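Local coordinates for protein inactive glucansucrase (Lactobacillus reuteri, PDB 5JBD) that belongs to glycoside hydrolase family 70, is built round a circularly permuted TIM-type (beta/alpha)8 barrel and holds a calcium ion, at residues 37-42 with 58-63; 538-543 with 610-615; 861-866 with 876-881. One frame throughout, in Å; residues are numbered along the deposited sequence.

From the N terminus, interaction 1 (37-42 with 58-63) closes a loop of fifteen residues. Interaction 2 (538-543 with 610-615) closes a much longer excursion that holds several strands and no helix, and interaction 3 (861-866 with 876-881) closes a nine-residue loop near the C terminus. The three follow one another in series; none nests or crosses. Interactions 1 and 3 nevertheless touch, their centres about 12 Å apart, with Ala38 N probably hydrogen-bonded to Ile881 O. The two ends of the chain thus meet, consistent with the U-shaped chain course of family 70. Interaction 2 lies in a distant antiparallel sheet, with its centre about 77 Å from that of interaction 1.

Interaction 1: 37-42 with 58-63; sequences MAFAQD and WYRPYG
The guanidinium of Arg60 lies flat over one face of the Phe39 ring, with Arg60 CZ 3.6 Å from the ring centroid, almost on the ring normal. The two planes are only 8° apart, a parallel cation-pi stack in which Arg60 NH1 comes within 3.5 Å of Phe39 CE2 while NH2 rests over the CE1 and CZ side. The arginine is extended from CG to NE, which runs its CG and CD alongside Phe39 CB before the charged end reaches the ring. Next to the ring, Phe39 CD1 meets Tyr62 CD2 at 4.0 Å.

Two backbone bonds carry this pair: Phe39 N gives its hydrogen to Arg60 O at 2.8 Å, and Tyr62 N reaches Met37 O at 2.8 Å. Between them Ala38 faces Pro61 in an isolated beta bridge, which joins an irregular N-terminal loop to the chain just past the short strand 58-59. Tyr59 turns its ring edge to Ala38, with CE2 3.9 Å from Ala38 CA. Pro61 N lies over a face of the same ring.

Farther out, Tyr59 OH is hydrogen-bonded to Asn36 O and the ring meets Tyr85 edge-to-face. Thr74 OG1 accepts from Arg60 NE, helping to fix the rotation of the stacked guanidinium, and its one hydroxyl proton is shared between, or goes to one of, the carbonyl oxygens of Pro61 and Tyr62.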
loop_
_atom_site.group_PDB
_atom_site.type_symbol
_atom_site.label_atom_id
_atom_site.label_comp_id
_atom_site.label_asym_id
_atom_site.label_seq_id
_atom_site.Cartn_x
_atom_site.Cartn_y
_atom_site.Cartn_z
ATOM N N MET A 37 28.425 -35.604 16.803
ATOM C CA MET A 37 29.167 -34.499 16.176
ATOM C C MET A 37 28.737 -34.274 14.730
ATOM O O MET A 37 28.316 -35.220 14.046
ATOM C CB MET A 37 30.690 -34.752 16.228
ATOM C CG MET A 37 31.210 -35.794 15.249
ATOM S SD MET A 37 33.002 -36.045 15.357
ATOM C CE MET A 37 33.561 -34.650 14.377
ATOM N N ALA A 38 28.863 -33.033 14.263
ATOM C CA ALA A 38 28.584 -32.716 12.865
ATOM C C ALA A 38 29.425 -33.599 11.966
ATOM O O ALA A 38 30.575 -33.913 12.299
ATOM C CB ALA A 38 28.853 -31.243 12.562
ATOM N N PHE A 39 28.846 -34.040 10.853
ATOM C CA PHE A 39 29.571 -34.896 9.906
ATOM C C PHE A 39 30.789 -34.146 9.348
ATOM O O PHE A 39 31.847 -34.727 9.175
ATOM C CB PHE A 39 28.650 -35.364 8.770
ATOM C CG PHE A 39 29.363 -36.107 7.673
ATOM C CD1 PHE A 39 29.715 -37.438 7.838
ATOM C CD2 PHE A 39 29.681 -35.472 6.472
ATOM C CE1 PHE A 39 30.376 -38.128 6.829
ATOM C CE2 PHE A 39 30.342 -36.151 5.465
ATOM C CZ PHE A 39 30.683 -37.484 5.639
ATOM N N ALA A 40 30.603 -32.862 9.070
ATOM C CA ALA A 40 31.653 -31.973 8.566
ATOM C C ALA A 40 31.374 -30.547 9.035
ATOM O O ALA A 40 30.220 -30.181 9.266
ATOM C CB ALA A 40 31.714 -32.028 7.044
ATOM N N GLN A 41 32.422 -29.740 9.161
ATOM C CA GLN A 41 32.279 -28.357 9.591
ATOM C C GLN A 41 32.179 -27.404 8.398
ATOM O O GLN A 41 33.026 -26.531 8.189
ATOM C CB GLN A 41 33.425 -27.967 10.522
ATOM C CG GLN A 41 33.488 -28.808 11.789
ATOM C CD GLN A 41 34.249 -28.118 12.911
ATOM O OE1 GLN A 41 35.087 -27.238 12.667
ATOM N NE2 GLN A 41 33.949 -28.502 14.153
ATOM N N ASP A 42 31.102 -27.553 7.638
ATOM C CA ASP A 42 30.796 -26.649 6.519
ATOM C C ASP A 42 29.312 -26.763 6.152
ATOM O O ASP A 42 28.573 -27.548 6.750
ATOM C CB ASP A 42 31.715 -26.943 5.312
ATOM C CG ASP A 42 31.599 -28.383 4.808
ATOM O OD1 ASP A 42 30.473 -28.867 4.609
ATOM O OD2 ASP A 42 32.645 -29.026 4.583
ATOM N N TRP A 58 18.594 -27.452 10.763
ATOM C CA TRP A 58 18.967 -28.826 10.821
ATOM C C TRP A 58 20.450 -28.994 10.471
ATOM O O TRP A 58 21.083 -28.105 9.877
ATOM C CB TRP A 58 18.093 -29.609 9.838
ATOM C CG TRP A 58 16.625 -29.667 10.189
ATOM C CD1 TRP A 58 15.770 -28.608 10.457
ATOM C CD2 TRP A 58 15.822 -30.839 10.255
ATOM N NE1 TRP A 58 14.511 -29.067 10.719
ATOM C CE2 TRP A 58 14.509 -30.428 10.596
ATOM C CE3 TRP A 58 16.078 -32.198 10.068
ATOM C CZ2 TRP A 58 13.475 -31.324 10.748
ATOM C CZ3 TRP A 58 15.048 -33.093 10.219
ATOM C CH2 TRP A 58 13.753 -32.649 10.562
ATOM N N TYR A 59 20.993 -30.151 10.849
ATOM C CA TYR A 59 22.369 -30.545 10.494
ATOM C C TYR A 59 22.460 -32.049 10.264
ATOM O O TYR A 59 21.518 -32.800 10.556
ATOM C CB TYR A 59 23.357 -30.092 11.572
ATOM C CG TYR A 59 23.507 -31.043 12.747
ATOM C CD1 TYR A 59 22.423 -31.388 13.537
ATOM C CD2 TYR A 59 24.756 -31.599 13.075
ATOM C CE1 TYR A 59 22.566 -32.260 14.603
ATOM C CE2 TYR A 59 24.900 -32.448 14.153
ATOM C CZ TYR A 59 23.795 -32.780 14.910
ATOM O OH TYR A 59 23.916 -33.628 15.989
ATOM N N ARG A 60 23.595 -32.481 9.723
ATOM C CA ARG A 60 23.861 -33.898 9.501
ATOM C C ARG A 60 24.845 -34.374 10.558
ATOM O O ARG A 60 26.027 -34.023 10.487
ATOM C CB ARG A 60 24.446 -34.117 8.106
ATOM C CG ARG A 60 24.739 -35.580 7.784
ATOM C CD ARG A 60 25.478 -35.728 6.470
ATOM N NE ARG A 60 25.994 -37.085 6.286
ATOM C CZ ARG A 60 26.732 -37.473 5.248
ATOM N NH1 ARG A 60 27.067 -36.609 4.279
ATOM N NH2 ARG A 60 27.155 -38.736 5.180
ATOM N N PRO A 61 24.375 -35.162 11.551
ATOM C CA PRO A 61 25.352 -35.759 12.479
ATOM C C PRO A 61 26.142 -36.846 11.780
ATOM O O PRO A 61 25.727 -37.312 10.710
ATOM C CB PRO A 61 24.476 -36.374 13.579
ATOM C CG PRO A 61 23.180 -36.677 12.897
ATOM C CD PRO A 61 22.998 -35.600 11.857
ATOM N N TYR A 62 27.271 -37.242 12.363
ATOM C CA TYR A 62 28.067 -38.339 11.794
ATOM C C TYR A 62 27.263 -39.644 11.804
ATOM O O TYR A 62 27.232 -40.365 10.810
ATOM C CB TYR A 62 29.405 -38.480 12.533
ATOM C CG TYR A 62 30.317 -39.562 11.965
ATOM C CD1 TYR A 62 30.216 -40.871 12.413
ATOM C CD2 TYR A 62 31.278 -39.274 10.984
ATOM C CE1 TYR A 62 31.038 -41.872 11.919
ATOM C CE2 TYR A 62 32.111 -40.277 10.480
ATOM C CZ TYR A 62 31.982 -41.574 10.952
ATOM O OH TYR A 62 32.778 -42.606 10.489
ATOM N N GLY A 63 26.611 -39.942 12.923
ATOM C CA GLY A 63 25.762 -41.130 13.029
ATOM C C GLY A 63 24.610 -40.949 14.000
ATOM O O GLY A 63 24.531 -39.925 14.677
#

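Interaction 2: 538-543 with 610-615; sequences AVLVGN and SGYLGV
Val541 and Leu613 lie side by side and point the same way from neighbouring antiparallel strands, in the sheet that is probably part of domain C, the all-beta domain of family 70 relatives. Val541 CG2 meets Leu613 CD1 at 4.0 Å, and the same CD1 also leans over Leu540 O. Further along this face Val539 CG2 approaches Val615 CG1 more loosely. Helix 446-455 packs against Val539 and Leu613, and helix 343-354 against Val541.

The other face carries Leu540 and Tyr612, diagonal to each other because each is paired with a glycine. Tyr612 receives Leu540 CB at its ring edge, 4.0 Å from CE2. With CG opposite the backbone N (chi1 -177°), the ring runs forward along its own strand until OH lies 4.1 Å from Gly614 CA. Strand 596-605 covers both side chains, touching them through Val601.

Leu540 and Gly614 are joined by two backbone bonds, of which Leu540 N to Gly614 O is nearly straight at 2.7 Å. Gly542 and Tyr612 form the second such pair. Where the chain turns at Gly611, Tyr612 N approaches Gly542 O at 3.0 Å from above the carbonyl plane, 51° out of it.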
loop_
_atom_site.group_PDB
_atom_site.type_symbol
_atom_site.label_atom_id
_atom_site.label_comp_id
_atom_site.label_asym_id
_atom_site.label_seq_id
_atom_site.Cartn_x
_atom_site.Cartn_y
_atom_site.Cartn_z
ATOM N N ALA A 538 -25.016 24.432 -11.579
ATOM C CA ALA A 538 -25.355 24.677 -10.177
ATOM C C ALA A 538 -25.550 23.340 -9.484
ATOM O O ALA A 538 -26.316 22.497 -9.948
ATOM C CB ALA A 538 -26.617 25.516 -10.069
ATOM N N VAL A 539 -24.839 23.155 -8.374
ATOM C CA VAL A 539 -24.975 21.992 -7.513
ATOM C C VAL A 539 -25.509 22.452 -6.140
ATOM O O VAL A 539 -24.885 23.273 -5.471
ATOM C CB VAL A 539 -23.616 21.292 -7.351
ATOM C CG1 VAL A 539 -23.685 20.173 -6.314
ATOM C CG2 VAL A 539 -23.149 20.757 -8.695
ATOM N N LEU A 540 -26.653 21.910 -5.741
ATOM C CA LEU A 540 -27.305 22.236 -4.465
ATOM C C LEU A 540 -27.174 21.045 -3.541
ATOM O O LEU A 540 -27.660 19.966 -3.866
ATOM C CB LEU A 540 -28.784 22.569 -4.677
ATOM C CG LEU A 540 -29.130 24.024 -4.966
ATOM C CD1 LEU A 540 -28.304 24.588 -6.107
ATOM C CD2 LEU A 540 -30.618 24.175 -5.250
ATOM N N VAL A 541 -26.540 21.244 -2.387
ATOM C CA VAL A 541 -26.332 20.188 -1.430
ATOM C C VAL A 541 -26.689 20.637 -0.018
ATOM O O VAL A 541 -26.169 21.650 0.459
ATOM C CB VAL A 541 -24.865 19.726 -1.461
ATOM C CG1 VAL A 541 -24.599 18.703 -0.362
ATOM C CG2 VAL A 541 -24.539 19.158 -2.830
ATOM N N GLY A 542 -27.565 19.863 0.640
ATOM C CA GLY A 542 -27.924 20.056 2.056
ATOM C C GLY A 542 -27.676 18.797 2.866
ATOM O O GLY A 542 -27.747 17.697 2.317
ATOM N N ASN A 543 -27.330 18.952 4.146
ATOM C CA ASN A 543 -27.010 17.804 5.009
ATOM C C ASN A 543 -27.934 17.687 6.235
ATOM O O ASN A 543 -27.575 17.038 7.220
ATOM C CB ASN A 543 -25.534 17.838 5.441
ATOM C CG ASN A 543 -25.225 18.918 6.472
ATOM O OD1 ASN A 543 -26.013 19.827 6.696
ATOM N ND2 ASN A 543 -24.061 18.797 7.120
ATOM N N SER A 610 -29.499 12.130 2.344
ATOM C CA SER A 610 -29.840 12.493 3.711
ATOM C C SER A 610 -29.595 13.994 3.854
ATOM O O SER A 610 -28.491 14.430 4.229
ATOM C CB SER A 610 -28.982 11.700 4.683
ATOM O OG SER A 610 -29.357 11.959 6.022
ATOM N N GLY A 611 -30.632 14.761 3.548
ATOM C CA GLY A 611 -30.525 16.200 3.300
ATOM C C GLY A 611 -31.157 16.527 1.954
ATOM O O GLY A 611 -32.335 16.226 1.738
ATOM N N TYR A 612 -30.377 17.096 1.040
ATOM C CA TYR A 612 -30.879 17.418 -0.300
ATOM C C TYR A 612 -29.775 17.354 -1.334
ATOM O O TYR A 612 -28.624 17.697 -1.034
ATOM C CB TYR A 612 -31.506 18.815 -0.321
ATOM C CG TYR A 612 -32.114 19.193 -1.676
ATOM C CD1 TYR A 612 -33.340 18.666 -2.089
ATOM C CD2 TYR A 612 -31.434 20.048 -2.562
ATOM C CE1 TYR A 612 -33.882 18.985 -3.331
ATOM C CE2 TYR A 612 -31.968 20.373 -3.801
ATOM C CZ TYR A 612 -33.195 19.849 -4.179
ATOM O OH TYR A 612 -33.728 20.184 -5.411
ATOM N N LEU A 613 -30.141 16.956 -2.560
ATOM C CA LEU A 613 -29.257 17.046 -3.731
ATOM C C LEU A 613 -30.034 17.555 -4.936
ATOM O O LEU A 613 -31.101 17.018 -5.268
ATOM C CB LEU A 613 -28.607 15.683 -4.068
ATOM C CG LEU A 613 -27.695 15.659 -5.315
ATOM C CD1 LEU A 613 -26.542 16.666 -5.199
ATOM C CD2 LEU A 613 -27.167 14.256 -5.579
ATOM N N GLY A 614 -29.499 18.587 -5.590
ATOM C CA GLY A 614 -30.032 19.059 -6.868
ATOM C C GLY A 614 -28.911 19.506 -7.793
ATOM O O GLY A 614 -27.953 20.116 -7.334
ATOM N N VAL A 615 -29.038 19.233 -9.091
ATOM C CA VAL A 615 -28.055 19.684 -10.077
ATOM C C VAL A 615 -28.733 20.239 -11.334
ATOM O O VAL A 615 -29.625 19.570 -11.915
ATOM C CB VAL A 615 -27.088 18.542 -10.457
ATOM C CG1 VAL A 615 -25.988 19.069 -11.389
ATOM C CG2 VAL A 615 -26.494 17.926 -9.203
#

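Interaction 3: 861-866 with 876-881; sequences DYAYLN and LLPTAI. With SO4 (sulfate ion), chain F.
Leu876 N donates to Tyr864 O at 2.8 Å in an almost straight bond. The return bond, Tyr864 N to Leu876 O, is 2.9 Å long, and Leu876 O also receives a CA-H...O contact from Ala863 CA at 3.3 Å. Together the two bonds make an isolated antiparallel hydrogen-bonded pair at the neck of a loop. The pair stands alone, consistent with the touching parts of the chain running about 106° apart.

Leu876 supplies most of the apolar contact. Its CG is opposite the backbone N (chi1 179°), which brings CD2 across Asp861; the two side chains cross at about a right angle, with Leu876 CD2 3.8 Å from Asp861 CB. That methyl also lies close to Tyr862 O. Leu877 CD2 comes up to Tyr864 O, and Ala863 CB makes a looser contact with Pro878 CD.

The loop folds back over Tyr864: its OH is hydrogen-bonded to Ala872 N, and its ring meets Phe873 of the loop and, from the N-terminal region, Tyr52, both edge-to-face. Just inside the neck, Asn866 N bonds Thr875 OG1 and Asn866 ND2 bonds Phe873 O. Beyond Pro878, the short 3-10 turn 879-880 begins with Thr879 N bonded to O2 of a sulfate ion at 3.2 Å. Thr879 CG2 packs on the same O2 at 3.4 Å, and Ala858 N holds the ion as well; it probably came from the crystallisation liquor.

The whole contact lies in irregular chain after strand 841-845. Tyr862 OH bonds Ile785 N in strand 784-791, an outermost strand of the antiparallel sheet that also holds 841-845, while Leu865 pairs with Gly51 and Ile881 with Ala38, tying it to the N-terminal loops ahead of strand 58-59.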
loop_
_atom_site.group_PDB
_atom_site.type_symbol
_atom_site.label_atom_id
_atom_site.label_comp_id
_atom_site.label_asym_id
_atom_site.label_seq_id
_atom_site.Cartn_x
_atom_site.Cartn_y
_atom_site.Cartn_z
ATOM N N ASP A 861 28.771 -16.142 23.586
ATOM C CA ASP A 861 29.317 -15.957 22.237
ATOM C C ASP A 861 28.367 -16.520 21.187
ATOM O O ASP A 861 27.789 -17.591 21.389
ATOM C CB ASP A 861 30.656 -16.684 22.080
ATOM C CG ASP A 861 31.778 -16.077 22.906
ATOM O OD1 ASP A 861 31.600 -14.994 23.497
ATOM O OD2 ASP A 861 32.858 -16.702 22.943
ATOM N N TYR A 862 28.218 -15.810 20.069
ATOM C CA TYR A 862 27.502 -16.355 18.917
ATOM C C TYR A 862 28.246 -17.565 18.355
ATOM O O TYR A 862 29.470 -17.528 18.194
ATOM C CB TYR A 862 27.341 -15.308 17.814
ATOM C CG TYR A 862 26.212 -14.330 18.062
ATOM C CD1 TYR A 862 24.881 -14.712 17.872
ATOM C CD2 TYR A 862 26.466 -13.028 18.488
ATOM C CE1 TYR A 862 23.835 -13.814 18.102
ATOM C CE2 TYR A 862 25.423 -12.129 18.728
ATOM C CZ TYR A 862 24.116 -12.523 18.534
ATOM O OH TYR A 862 23.087 -11.633 18.759
ATOM N N ALA A 863 27.507 -18.638 18.080
ATOM C CA ALA A 863 28.049 -19.763 17.338
ATOM C C ALA A 863 28.361 -19.274 15.927
ATOM O O ALA A 863 27.695 -18.363 15.414
ATOM C CB ALA A 863 27.060 -20.920 17.295
ATOM N N TYR A 864 29.393 -19.842 15.316
ATOM C CA TYR A 864 29.794 -19.397 13.978
ATOM C C TYR A 864 30.473 -20.512 13.230
ATOM O O TYR A 864 31.251 -21.267 13.812
ATOM C CB TYR A 864 30.714 -18.172 14.063
ATOM C CG TYR A 864 30.890 -17.431 12.756
ATOM C CD1 TYR A 864 29.971 -16.462 12.344
ATOM C CD2 TYR A 864 31.978 -17.689 11.933
ATOM C CE1 TYR A 864 30.131 -15.780 11.145
ATOM C CE2 TYR A 864 32.149 -17.015 10.734
ATOM C CZ TYR A 864 31.233 -16.055 10.344
ATOM O OH TYR A 864 31.422 -15.390 9.145
ATOM N N LEU A 865 30.162 -20.607 11.941
ATOM C CA LEU A 865 30.760 -21.592 11.066
ATOM C C LEU A 865 31.577 -20.854 10.018
ATOM O O LEU A 865 31.031 -20.220 9.118
ATOM C CB LEU A 865 29.677 -22.442 10.418
ATOM C CG LEU A 865 30.180 -23.577 9.536
ATOM C CD1 LEU A 865 31.025 -24.562 10.347
ATOM C CD2 LEU A 865 28.998 -24.271 8.880
ATOM N N ASN A 866 32.897 -20.921 10.170
ATOM C CA ASN A 866 33.826 -20.356 9.204
ATOM C C ASN A 866 33.947 -21.343 8.059
ATOM O O ASN A 866 34.559 -22.400 8.211
ATOM C CB ASN A 866 35.187 -20.107 9.862
ATOM C CG ASN A 866 36.168 -19.388 8.947
ATOM O OD1 ASN A 866 36.412 -19.806 7.815
ATOM N ND2 ASN A 866 36.754 -18.308 9.445
ATOM N N LEU A 876 33.162 -21.861 15.751
ATOM C CA LEU A 876 32.850 -22.047 17.168
ATOM C C LEU A 876 31.455 -22.659 17.266
ATOM O O LEU A 876 30.472 -21.979 16.962
ATOM C CB LEU A 876 32.899 -20.693 17.898
ATOM C CG LEU A 876 32.575 -20.678 19.400
ATOM C CD1 LEU A 876 33.613 -21.471 20.185
ATOM C CD2 LEU A 876 32.454 -19.249 19.928
ATOM N N LEU A 877 31.372 -23.929 17.674
ATOM C CA LEU A 877 30.097 -24.662 17.706
ATOM C C LEU A 877 29.763 -25.187 19.103
ATOM O O LEU A 877 30.664 -25.422 19.919
ATOM C CB LEU A 877 30.128 -25.829 16.724
ATOM C CG LEU A 877 30.367 -25.468 15.251
ATOM C CD1 LEU A 877 30.487 -26.731 14.427
ATOM C CD2 LEU A 877 29.272 -24.570 14.694
ATOM N N PRO A 878 28.462 -25.394 19.389
ATOM C CA PRO A 878 28.081 -25.998 20.671
ATOM C C PRO A 878 28.761 -27.340 20.911
ATOM O O PRO A 878 28.964 -28.122 19.971
ATOM C CB PRO A 878 26.567 -26.180 20.547
ATOM C CG PRO A 878 26.152 -25.142 19.563
ATOM C CD PRO A 878 27.280 -25.056 18.576
ATOM N N THR A 879 29.120 -27.590 22.163
ATOM C CA THR A 879 29.826 -28.808 22.543
ATOM C C THR A 879 29.076 -30.114 22.197
ATOM O O THR A 879 29.702 -31.127 21.890
ATOM C CB THR A 879 30.164 -28.762 24.048
ATOM O OG1 THR A 879 30.982 -29.888 24.392
ATOM C CG2 THR A 879 28.905 -28.745 24.945
ATOM N N ALA A 880 27.746 -30.079 22.227
ATOM C CA ALA A 880 26.929 -31.251 21.888
ATOM C C ALA A 880 27.141 -31.793 20.458
ATOM O O ALA A 880 26.908 -32.978 20.209
ATOM C CB ALA A 880 25.449 -30.952 22.127
ATOM N N ILE A 881 27.587 -30.938 19.536
ATOM C CA ILE A 881 27.780 -31.312 18.125
ATOM C C ILE A 881 29.203 -31.098 17.580
ATOM O O ILE A 881 29.375 -31.031 16.372
ATOM C CB ILE A 881 26.755 -30.569 17.212
ATOM C CG1 ILE A 881 27.005 -29.047 17.168
ATOM C CG2 ILE A 881 25.333 -30.847 17.686
ATOM C CD1 ILE A 881 26.177 -28.314 16.125
HETATM S S SO4 F . 27.933 -25.018 24.941
HETATM O O1 SO4 F . 27.501 -25.823 26.107
HETATM O O2 SO4 F . 29.271 -25.447 24.475
HETATM O O3 SO4 F . 28.009 -23.597 25.339
HETATM O O4 SO4 F . 26.964 -25.185 23.839
#